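BlEst2 (Bacillus licheniformis, PDB 6WPX) probably hydrolyses ester bonds through an alpha/beta-hydrolase domain and is autoinhibited by its C-terminal domain. Local coordinates at residues V316-N321 with E377-I382; F340-T345 with F353-A358. All coordinates share one frame; numbering follows the deposited sequence.

Interaction 1: residues V316-N321 with E377-I382; sequences VHWLSN and EAFLFI
E377 opens the second strand with its carboxylate at the NE1 edge of the W318 indole and near S320 OG. One oxygen takes two donors: W318 NE1 reaches E377 OE1 at 3.2 Å on the syn side, almost straight at 170° and within the indole plane, while S320 OG reaches E377 OE1 at 2.7 Å through the anti lone pair. A second, weak bond runs from W318 NE1 to E377 OE2, an oxygen that also accepts from S371 and N297. At A378 the partner is a side chain: its backbone N meets N321 OD1 at 2.9 Å, the donor tilted from the amide carbonyl plane, so the asparagine takes over where the backbone pairing of the strands stops. F379 turns its ring face to the indole. The six-membered ring of W318 stacks on it with an offset, centroids 4.2 Å apart and planes at 15°, and CH2 sits above the middle of the phenyl. L380 exchanges two backbone hydrogen bonds with L319, whose CB lies 4.0 Å from L380 CB on the other face of the sheet. F381 meets W318 obliquely through its CB, near CE3, while V316 CG1 approaches the ring edge at F381 CE1, 3.7 Å away; with CG anti to the backbone N (chi1 171°), the phenyl reaches onward past H317 to V316. I382 closes the walk with paired backbone bonds to H317 and a methyl contact with L319 CD1. A leucine at W318 would probably leave E377 OE1 without its indole donor and strip the F379 face of its stacking partner. The chemistry implies a buried carboxylate satisfied by several neutral donors, which probably disperse its charge, beside an aromatic cluster of W318, F379 and F381 on one face of an antiparallel strand pair.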
ATOM      1  N   VAL A 316      14.850  11.225   2.680  1.00 19.44           N
ATOM      2  CA  VAL A 316      15.793  10.567   1.773  1.00 18.21           C
ATOM      3  C   VAL A 316      15.895   9.118   2.200  1.00 18.80           C
ATOM      4  O   VAL A 316      16.181   8.830   3.356  1.00 19.39           O
ATOM      5  CB  VAL A 316      17.170  11.298   1.800  1.00 22.23           C
ATOM      6  CG1 VAL A 316      18.145  10.708   0.782  1.00 21.20           C
ATOM      7  CG2 VAL A 316      17.015  12.795   1.572  1.00 22.62           C
ATOM      8  N   HIS A 317      15.599   8.214   1.275  1.00 14.09           N
ATOM      9  CA  HIS A 317      15.556   6.793   1.565  1.00 14.24           C
ATOM     10  C   HIS A 317      16.363   5.980   0.596  1.00 19.93           C
ATOM     11  O   HIS A 317      16.184   6.116  -0.614  1.00 19.42           O
ATOM     12  CB  HIS A 317      14.093   6.291   1.542  1.00 13.13           C
ATOM     13  CG  HIS A 317      13.175   7.178   2.296  1.00 15.79           C
ATOM     14  ND1 HIS A 317      12.954   6.997   3.647  1.00 16.82           N
ATOM     15  CD2 HIS A 317      12.495   8.266   1.882  1.00 16.16           C
ATOM     16  CE1 HIS A 317      12.160   7.985   4.016  1.00 15.89           C
ATOM     17  NE2 HIS A 317      11.852   8.768   2.989  1.00 16.01           N
ATOM     18  N   TRP A 318      17.196   5.084   1.127  1.00 18.47           N
ATOM     19  CA  TRP A 318      17.924   4.139   0.292  1.00 18.79           C
ATOM     20  C   TRP A 318      17.430   2.749   0.710  1.00 20.18           C
ATOM     21  O   TRP A 318      17.793   2.253   1.773  1.00 20.80           O
ATOM     22  CB  TRP A 318      19.446   4.285   0.445  1.00 18.56           C
ATOM     23  CG  TRP A 318      20.230   3.415  -0.501  1.00 20.13           C
ATOM     24  CD1 TRP A 318      20.584   2.109  -0.316  1.00 23.27           C
ATOM     25  CD2 TRP A 318      20.752   3.797  -1.785  1.00 19.93           C
ATOM     26  NE1 TRP A 318      21.309   1.656  -1.399  1.00 22.63           N
ATOM     27  CE2 TRP A 318      21.408   2.666  -2.325  1.00 23.15           C
ATOM     28  CE3 TRP A 318      20.687   4.978  -2.556  1.00 20.98           C
ATOM     29  CZ2 TRP A 318      22.057   2.700  -3.567  1.00 21.99           C
ATOM     30  CZ3 TRP A 318      21.296   4.994  -3.808  1.00 22.23           C
ATOM     31  CH2 TRP A 318      21.999   3.876  -4.286  1.00 22.84           C
ATOM     32  N   LEU A 319      16.553   2.154  -0.099  1.00 16.41           N
ATOM     33  CA  LEU A 319      16.031   0.801   0.165  1.00 15.42           C
ATOM     34  C   LEU A 319      16.978  -0.176  -0.450  1.00 19.30           C
ATOM     35  O   LEU A 319      17.430   0.043  -1.568  1.00 18.90           O
ATOM     36  CB  LEU A 319      14.628   0.593  -0.422  1.00 14.85           C
ATOM     37  CG  LEU A 319      13.466   1.328   0.263  1.00 17.83           C
ATOM     38  CD1 LEU A 319      13.384   2.793  -0.204  1.00 17.68           C
ATOM     39  CD2 LEU A 319      12.174   0.608  -0.015  1.00 19.17           C
ATOM     40  N   SER A 320      17.316  -1.236   0.292  1.00 19.17           N
ATOM     41  CA  SER A 320      18.270  -2.255  -0.147  1.00 20.33           C
ATOM     42  C   SER A 320      17.844  -3.639   0.357  1.00 24.44           C
ATOM     43  O   SER A 320      17.026  -3.739   1.264  1.00 22.73           O
ATOM     44  CB  SER A 320      19.658  -1.929   0.401  1.00 24.37           C
ATOM     45  OG  SER A 320      20.623  -2.903   0.014  1.00 25.76           O
ATOM     46  N   ASN A 321      18.415  -4.696  -0.219  1.00 25.72           N
ATOM     47  CA  ASN A 321      18.149  -6.052   0.238  1.00 27.54           C
ATOM     48  C   ASN A 321      19.045  -6.375   1.446  1.00 35.32           C
ATOM     49  O   ASN A 321      18.853  -7.405   2.093  1.00 37.91           O
ATOM     50  CB  ASN A 321      18.331  -7.071  -0.893  1.00 27.50           C
ATOM     51  CG  ASN A 321      19.675  -7.020  -1.541  1.00 40.62           C
ATOM     52  OD1 ASN A 321      20.061  -6.016  -2.136  1.00 28.35           O
ATOM     53  ND2 ASN A 321      20.370  -8.144  -1.523  1.00 39.01           N
ATOM     54  N   GLU A 377      24.088  -5.362  -4.115  1.00 27.39           N
ATOM     55  CA  GLU A 377      22.763  -4.910  -3.646  1.00 25.88           C
ATOM     56  C   GLU A 377      21.888  -4.452  -4.808  1.00 28.13           C
ATOM     57  O   GLU A 377      22.412  -4.046  -5.803  1.00 26.47           O
ATOM     58  CB  GLU A 377      22.876  -3.770  -2.630  1.00 26.55           C
ATOM     59  CG  GLU A 377      23.209  -2.440  -3.270  1.00 30.16           C
ATOM     60  CD  GLU A 377      23.036  -1.215  -2.401  1.00 36.41           C
ATOM     61  OE1 GLU A 377      22.386  -1.322  -1.378  1.00 29.95           O
ATOM     62  OE2 GLU A 377      23.532  -0.169  -2.783  1.00 25.50           O
ATOM     63  N   ALA A 378      20.596  -4.717  -4.686  1.00 26.09           N
ATOM     64  CA  ALA A 378      19.596  -4.066  -5.549  1.00 25.45           C
ATOM     65  C   ALA A 378      19.076  -2.907  -4.687  1.00 25.17           C
ATOM     66  O   ALA A 378      18.955  -3.075  -3.483  1.00 24.89           O
ATOM     67  CB  ALA A 378      18.490  -4.979  -5.978  1.00 26.32           C
ATOM     68  N   PHE A 379      18.850  -1.756  -5.296  1.00 18.52           N
ATOM     69  CA  PHE A 379      18.397  -0.619  -4.519  1.00 16.54           C
ATOM     70  C   PHE A 379      17.217   0.102  -5.122  1.00 18.82           C
ATOM     71  O   PHE A 379      16.917  -0.030  -6.306  1.00 19.07           O
ATOM     72  CB  PHE A 379      19.566   0.374  -4.289  1.00 18.38           C
ATOM     73  CG  PHE A 379      19.939   1.208  -5.505  1.00 19.11           C
ATOM     74  CD1 PHE A 379      19.290   2.414  -5.770  1.00 19.89           C
ATOM     75  CD2 PHE A 379      20.917   0.779  -6.387  1.00 19.87           C
ATOM     76  CE1 PHE A 379      19.619   3.171  -6.887  1.00 19.18           C
ATOM     77  CE2 PHE A 379      21.258   1.547  -7.499  1.00 22.69           C
ATOM     78  CZ  PHE A 379      20.601   2.732  -7.746  1.00 20.10           C
ATOM     79  N   LEU A 380      16.572   0.897  -4.289  1.00 15.30           N
ATOM     80  CA  LEU A 380      15.490   1.788  -4.661  1.00 14.52           C
ATOM     81  C   LEU A 380      15.752   3.028  -3.839  1.00 17.90           C
ATOM     82  O   LEU A 380      15.772   2.967  -2.620  1.00 16.61           O
ATOM     83  CB  LEU A 380      14.113   1.173  -4.354  1.00 13.72           C
ATOM     84  CG  LEU A 380      12.875   1.963  -4.818  1.00 14.82           C
ATOM     85  CD1 LEU A 380      12.921   2.246  -6.329  1.00 11.88           C
ATOM     86  CD2 LEU A 380      11.603   1.215  -4.471  1.00 15.54           C
ATOM     87  N   PHE A 381      16.049   4.126  -4.525  1.00 15.48           N
ATOM     88  CA  PHE A 381      16.393   5.419  -3.938  1.00 13.67           C
ATOM     89  C   PHE A 381      15.214   6.331  -4.089  1.00 18.62           C
ATOM     90  O   PHE A 381      14.751   6.551  -5.205  1.00 17.20           O
ATOM     91  CB  PHE A 381      17.641   6.008  -4.647  1.00 14.57           C
ATOM     92  CG  PHE A 381      17.934   7.440  -4.259  1.00 15.84           C
ATOM     93  CD1 PHE A 381      17.997   7.821  -2.917  1.00 18.33           C
ATOM     94  CD2 PHE A 381      18.131   8.412  -5.231  1.00 17.14           C
ATOM     95  CE1 PHE A 381      18.245   9.146  -2.559  1.00 19.32           C
ATOM     96  CE2 PHE A 381      18.406   9.740  -4.874  1.00 19.27           C
ATOM     97  CZ  PHE A 381      18.475  10.096  -3.537  1.00 16.99           C
ATOM     98  N   ILE A 382      14.709   6.865  -2.960  1.00 14.31           N
ATOM     99  CA  ILE A 382      13.516   7.710  -2.993  1.00 13.14           C
ATOM    100  C   ILE A 382      13.730   8.946  -2.161  1.00 15.76           C
ATOM    101  O   ILE A 382      14.184   8.871  -1.016  1.00 14.95           O
ATOM    102  CB  ILE A 382      12.232   6.936  -2.528  1.00 15.37           C
ATOM    103  CG1 ILE A 382      11.962   5.702  -3.397  1.00 16.64           C
ATOM    104  CG2 ILE A 382      10.974   7.835  -2.446  1.00 12.53           C
ATOM    105  CD1 ILE A 382      11.099   4.668  -2.719  1.00 17.26           C
TER

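Interaction 2: residues F340-T345 with F353-A358; sequences FSIAKT and FVHSAA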
ATOM      1  N   PHE A 340      21.851   8.683   9.085  1.00 36.99           N
ATOM      2  CA  PHE A 340      20.763   7.881   8.549  1.00 34.07           C
ATOM      3  C   PHE A 340      20.373   6.830   9.558  1.00 38.15           C
ATOM      4  O   PHE A 340      21.244   6.211  10.183  1.00 38.83           O
ATOM      5  CB  PHE A 340      21.190   7.191   7.240  1.00 34.23           C
ATOM      6  CG  PHE A 340      21.051   8.031   5.996  1.00 34.12           C
ATOM      7  CD1 PHE A 340      22.064   8.902   5.610  1.00 37.57           C
ATOM      8  CD2 PHE A 340      19.930   7.914   5.180  1.00 34.06           C
ATOM      9  CE1 PHE A 340      21.945   9.663   4.443  1.00 38.07           C
ATOM     10  CE2 PHE A 340      19.803   8.680   4.011  1.00 35.81           C
ATOM     11  CZ  PHE A 340      20.808   9.552   3.655  1.00 35.25           C
ATOM     12  N   SER A 341      19.083   6.599   9.694  1.00 34.16           N
ATOM     13  CA  SER A 341      18.600   5.539  10.554  1.00 34.27           C
ATOM     14  C   SER A 341      18.453   4.315   9.648  1.00 39.22           C
ATOM     15  O   SER A 341      18.362   4.466   8.426  1.00 40.69           O
ATOM     16  CB  SER A 341      17.243   5.914  11.130  1.00 38.18           C
ATOM     17  OG  SER A 341      16.306   6.077  10.075  1.00 48.28           O
ATOM     18  N   ILE A 342      18.436   3.124  10.229  1.00 33.61           N
ATOM     19  CA  ILE A 342      18.223   1.882   9.500  1.00 32.74           C
ATOM     20  C   ILE A 342      16.953   1.221  10.065  1.00 34.02           C
ATOM     21  O   ILE A 342      16.688   1.302  11.268  1.00 31.83           O
ATOM     22  CB  ILE A 342      19.487   0.959   9.507  1.00 37.68           C
ATOM     23  CG1 ILE A 342      19.299  -0.344   8.698  1.00 38.19           C
ATOM     24  CG2 ILE A 342      19.965   0.652  10.930  1.00 41.30           C
ATOM     25  CD1 ILE A 342      19.229  -0.244   7.194  1.00 42.82           C
ATOM     26  N   ALA A 343      16.133   0.657   9.185  1.00 30.20           N
ATOM     27  CA  ALA A 343      14.924  -0.040   9.601  1.00 30.19           C
ATOM     28  C   ALA A 343      14.618  -1.129   8.592  1.00 34.92           C
ATOM     29  O   ALA A 343      15.090  -1.069   7.449  1.00 34.54           O
ATOM     30  CB  ALA A 343      13.756   0.927   9.720  1.00 29.97           C
ATOM     31  N   LYS A 344      13.862  -2.149   9.017  1.00 30.37           N
ATOM     32  CA  LYS A 344      13.443  -3.181   8.086  1.00 29.46           C
ATOM     33  C   LYS A 344      12.305  -2.543   7.270  1.00 32.92           C
ATOM     34  O   LYS A 344      11.647  -1.624   7.754  1.00 31.34           O
ATOM     35  CB  LYS A 344      12.873  -4.392   8.848  1.00 32.44           C
ATOM     36  CG  LYS A 344      13.900  -5.241   9.569  1.00 46.40           C
ATOM     37  CD  LYS A 344      13.221  -6.470  10.140  1.00 50.61           C
ATOM     38  CE  LYS A 344      14.174  -7.343  10.907  1.00 63.17           C
ATOM     39  NZ  LYS A 344      13.494  -8.559  11.428  1.00 71.53           N
ATOM     40  N   THR A 345      12.067  -3.011   6.052  1.00 30.17           N
ATOM     41  CA  THR A 345      10.907  -2.520   5.309  1.00 29.58           C
ATOM     42  C   THR A 345       9.739  -3.419   5.707  1.00 35.03           C
ATOM     43  O   THR A 345       9.958  -4.447   6.349  1.00 36.39           O
ATOM     44  CB  THR A 345      11.175  -2.408   3.810  1.00 29.99           C
ATOM     45  OG1 THR A 345      11.861  -3.570   3.395  1.00 29.10           O
ATOM     46  CG2 THR A 345      11.995  -1.190   3.463  1.00 30.31           C
ATOM     47  N   PHE A 353      15.539  -3.635   3.643  1.00 23.17           N
ATOM     48  CA  PHE A 353      16.010  -2.635   4.588  1.00 22.21           C
ATOM     49  C   PHE A 353      15.926  -1.273   3.963  1.00 22.78           C
ATOM     50  O   PHE A 353      15.950  -1.147   2.740  1.00 18.90           O
ATOM     51  CB  PHE A 353      17.461  -2.937   5.036  1.00 24.52           C
ATOM     52  CG  PHE A 353      17.556  -4.269   5.744  1.00 27.13           C
ATOM     53  CD1 PHE A 353      17.786  -5.438   5.028  1.00 30.98           C
ATOM     54  CD2 PHE A 353      17.323  -4.368   7.110  1.00 28.98           C
ATOM     55  CE1 PHE A 353      17.832  -6.680   5.678  1.00 33.30           C
ATOM     56  CE2 PHE A 353      17.372  -5.612   7.757  1.00 33.85           C
ATOM     57  CZ  PHE A 353      17.644  -6.754   7.040  1.00 32.27           C
ATOM     58  N   VAL A 354      15.844  -0.267   4.804  1.00 20.31           N
ATOM     59  CA  VAL A 354      15.790   1.118   4.370  1.00 20.27           C
ATOM     60  C   VAL A 354      16.623   1.974   5.297  1.00 24.24           C
ATOM     61  O   VAL A 354      16.511   1.875   6.517  1.00 24.67           O
ATOM     62  CB  VAL A 354      14.336   1.669   4.128  1.00 23.16           C
ATOM     63  CG1 VAL A 354      13.491   1.729   5.413  1.00 23.60           C
ATOM     64  CG2 VAL A 354      14.350   3.019   3.411  1.00 21.77           C
ATOM     65  N   HIS A 355      17.491   2.775   4.701  1.00 20.90           N
ATOM     66  CA  HIS A 355      18.276   3.780   5.395  1.00 21.66           C
ATOM     67  C   HIS A 355      17.529   5.072   5.138  1.00 24.11           C
ATOM     68  O   HIS A 355      17.298   5.422   3.969  1.00 22.86           O
ATOM     69  CB  HIS A 355      19.686   3.891   4.815  1.00 23.27           C
ATOM     70  CG  HIS A 355      20.450   2.613   4.802  1.00 28.57           C
ATOM     71  ND1 HIS A 355      21.422   2.352   5.746  1.00 32.43           N
ATOM     72  CD2 HIS A 355      20.394   1.581   3.931  1.00 31.39           C
ATOM     73  CE1 HIS A 355      21.931   1.173   5.424  1.00 33.04           C
ATOM     74  NE2 HIS A 355      21.334   0.661   4.346  1.00 32.56           N
ATOM     75  N   SER A 356      17.122   5.767   6.200  1.00 19.77           N
ATOM     76  CA  SER A 356      16.373   6.999   6.024  1.00 18.23           C
ATOM     77  C   SER A 356      16.966   8.179   6.733  1.00 26.11           C
ATOM     78  O   SER A 356      17.661   8.044   7.746  1.00 26.37           O
ATOM     79  CB  SER A 356      14.928   6.839   6.473  1.00 18.98           C
ATOM     80  OG  SER A 356      14.297   5.801   5.749  1.00 19.66           O
ATOM     81  N   ALA A 357      16.649   9.361   6.194  1.00 22.49           N
ATOM     82  CA  ALA A 357      17.047  10.642   6.768  1.00 23.99           C
ATOM     83  C   ALA A 357      15.974  11.663   6.427  1.00 28.83           C
ATOM     84  O   ALA A 357      15.244  11.506   5.447  1.00 26.94           O
ATOM     85  CB  ALA A 357      18.401  11.097   6.220  1.00 24.58           C
ATOM     86  N   ALA A 358      15.856  12.676   7.270  1.00 28.19           N
ATOM     87  CA  ALA A 358      14.938  13.785   7.082  1.00 29.09           C
ATOM     88  C   ALA A 358      15.756  15.053   7.299  1.00 34.95           C
ATOM     89  O   ALA A 358      16.440  15.194   8.324  1.00 35.98           O
ATOM     90  CB  ALA A 358      13.776  13.700   8.062  1.00 29.94           C
TER
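With CG1 of I342 trans to the backbone nitrogen (chi1 -178°) and its chain bent at chi2, the terminal CD1 folds over toward H355, whose CG, anti to the carbonyl carbon, swings the imidazole beneath it. The result is a CH-pi contact: I342 CD1 stands 3.6 Å from the centroid of the H355 ring, only 11° off the normal, the two side chains running side by side in the same direction. The same methyl also touches F353 CB. At the other end of the pair F340 offers a ring face to A357, whose CB lies 3.7 Å from the phenyl centroid but displaced toward the rim. The backbones supply the regular bonding. S341 and S356 form one hydrogen-bonded pair, S341 N meeting S356 O at 2.8 Å, and S341 OG adds a weak bond to this carbonyl. A343 and V354 form the next such pair, with V354 N 2.9 Å from A343 O. Between them I342 and H355 are a non-hydrogen-bonded pair, where H355 CA sends a CA-H...O contact to S341 O at 3.1 Å. Near the turn, T345 CG2 packs on V354 CB at 3.8 Å, while T345 OG1 bonds to F349 O within the connection; K344 CG rests by the F353 ring at CE2. On the face carrying V354 and S356, F218 and F219 of helix 218-224 make contact. Two strand segments whose N-to-C directions lie 155° apart, joined by an eight-residue connection, 345-352, make this an antiparallel beta hairpin, whose first strand, 341-344, forms the edge of a five-stranded sheet.

In the fold
The two contacts lie in one antiparallel sheet, ordered 290-297, 377-386, 313-320, 353-360, 341-344, with their centres about 9 Å apart. Interaction 2 is nested within the chain loop closed by interaction 1: strand 313-320 comes first, then the hairpin, and strand 377-386 returns to flank 313-320. Strands 313-320 and 353-360 join the pairs directly. H317 ND1 lies 2.8 Å from S356 OG, a probable hydrogen bond, and L319 CG packs on V354 CG2 at 3.7 Å. Both contacts touch helix 218-224, between mixed-sheet strands 201-205 and 245-246, through H317, L319, I382, V354 and S356, tying this C-terminal sheet to the alpha/beta part, which is consistent with the autoinhibition attributed to the C-terminal domain.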